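Local coordinates for acetylxylan esterase (PDB 5BN1), which removes acetyl side groups from the xylose units of xylan and xylo-oligosaccharides, as a serine esterase of the GDSL family that assembles into a donut-shaped octamer, at residues 14-19 with 89-94. The protein carries 1 engineered substitution. Numbering follows the deposited sequence.
Sequences DSITDC and IGINDV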
# COMPACT_ATOMS: atom_id res chain seq x y z
N ASP A 14 20.83 1.48 20.74
CA ASP A 14 20.27 2.29 19.62
C ASP A 14 19.91 1.41 18.40
O ASP A 14 19.66 0.26 18.58
CB ASP A 14 21.25 3.41 19.35
CG ASP A 14 22.59 2.94 19.02
OD1 ASP A 14 22.75 1.83 18.45
OD2 ASP A 14 23.58 3.59 19.37
N SER A 15 19.96 2.02 17.23
CA SER A 15 19.61 1.22 16.04
C SER A 15 20.45 0.01 15.82
O SER A 15 19.99 -1.00 15.29
CB SER A 15 19.69 2.02 14.73
OG SER A 15 21.02 2.59 14.60
N ILE A 16 21.69 0.01 16.23
CA ILE A 16 22.63 -1.13 16.02
C ILE A 16 22.06 -2.32 16.76
O ILE A 16 22.24 -3.46 16.33
CB ILE A 16 24.09 -0.76 16.39
CG1 ILE A 16 24.53 0.51 15.67
CG2 ILE A 16 25.00 -1.96 16.08
CD1 ILE A 16 24.42 0.51 14.19
N THR A 17 21.51 -2.06 17.94
CA THR A 17 20.88 -3.04 18.78
C THR A 17 19.48 -3.39 18.24
O THR A 17 19.16 -4.59 18.07
CB THR A 17 20.90 -2.63 20.28
OG1 THR A 17 22.26 -2.47 20.62
CG2 THR A 17 20.24 -3.71 21.15
N ASP A 18 18.65 -2.38 18.02
CA ASP A 18 17.25 -2.47 17.54
C ASP A 18 17.11 -3.42 16.33
O ASP A 18 16.54 -4.52 16.42
CB ASP A 18 16.80 -1.05 17.28
CG ASP A 18 15.34 -0.92 16.84
OD1 ASP A 18 14.76 -1.92 16.46
OD2 ASP A 18 14.80 0.19 16.89
N CYS A 19 17.74 -2.96 15.22
CA CYS A 19 17.73 -3.71 13.96
C CYS A 19 16.29 -4.16 13.62
O CYS A 19 16.13 -5.29 13.14
CB CYS A 19 18.62 -4.84 13.94
SG CYS A 19 20.34 -4.30 13.91
N ILE A 89 25.71 1.94 23.83
CA ILE A 89 25.18 3.30 23.64
C ILE A 89 26.32 4.29 23.57
O ILE A 89 27.44 4.06 24.07
CB ILE A 89 24.19 3.67 24.75
CG1 ILE A 89 23.21 4.79 24.36
CG2 ILE A 89 24.99 3.95 26.08
CD1 ILE A 89 22.12 4.30 23.39
N GLY A 90 26.09 5.36 22.81
CA GLY A 90 27.12 6.43 22.57
C GLY A 90 27.27 6.85 21.14
O GLY A 90 27.72 7.93 20.88
N ILE A 91 26.92 5.97 20.17
CA ILE A 91 27.03 6.39 18.80
C ILE A 91 26.27 7.68 18.51
O ILE A 91 26.82 8.58 17.90
CB ILE A 91 26.60 5.28 17.85
CG1 ILE A 91 27.65 4.18 17.82
CG2 ILE A 91 26.43 5.84 16.40
CD1 ILE A 91 27.27 2.90 17.09
N ASN A 92 25.02 7.79 18.96
CA ASN A 92 24.19 8.93 18.67
C ASN A 92 24.62 10.14 19.52
O ASN A 92 24.62 11.27 19.07
CB ASN A 92 22.77 8.64 18.82
CG ASN A 92 22.30 7.67 17.76
OD1 ASN A 92 22.52 7.96 16.56
ND2 ASN A 92 21.63 6.67 18.11
N ASP A 93 25.02 9.85 20.78
CA ASP A 93 25.52 10.86 21.70
C ASP A 93 26.60 11.67 21.04
O ASP A 93 26.69 12.91 21.22
CB ASP A 93 26.01 10.17 22.95
CG ASP A 93 25.01 9.22 23.54
OD1 ASP A 93 24.59 8.20 22.85
OD2 ASP A 93 24.55 9.36 24.71
N VAL A 94 27.49 11.02 20.30
CA VAL A 94 28.56 11.54 19.53
C VAL A 94 28.05 12.10 18.19
O VAL A 94 28.40 13.19 17.79
CB VAL A 94 29.66 10.51 19.34
CG1 VAL A 94 30.71 11.01 18.44
CG2 VAL A 94 30.27 10.13 20.72
O HOH W 1 23.81 5.83 20.90
O HOH W 2 26.03 3.05 20.48
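Asp14 and Ile89 bring the two backbones nearest, 6.4 Å between their CA atoms, where each segment turns into a helix: Asp14 is the N-cap of helix 15-18 and Gly90 that of helix 91-99. Asp14 suits its place because its carboxylate serves both helix starts. A chi1 of 58° folds CG over the backbone, and OD1 accepts from Ile16 N at 3.1 Å, a capping bond on its anti side, tilted out of the carboxylate plane. OD2 reaches across to two waters, each donating to it over 2.7 Å. One water then accepts from Gly90 N and Asn92 N, the other from Ile91 N at 3.1 Å, so two waters link one carboxylate oxygen to three backbone amides at the facing helix start. Glycine fits position 90, whose positive phi of 133° would jam a side chain against the preceding carbonyl. The Asn92 amide lies beside Asp14, ND2 3.5 Å from CB, its plane turned 71° from the carboxylate; ND2 hydrogen-bonds to Asn64 O and OD1 accepts from Arg96 NH2, which fixes the rotation of this probable oxyanion-stabilising residue. Branched isoleucines fill the apolar flanks: Ile16 CG1 meets Ile91 CD1 at 3.9 Å, and Ile89 CD1 packs against Asp14 CB. The helices follow neighbouring parallel strands 8-13 and 84-88 of the SGNH-hydrolase sheet, placing Ser15, the inferred nucleophile, whose OG is hydrogen-bonded to His194 NE2, near Asn92, while Ile16 also packs on Met88 of strand 84-88 and Leu203 of helix 197-211.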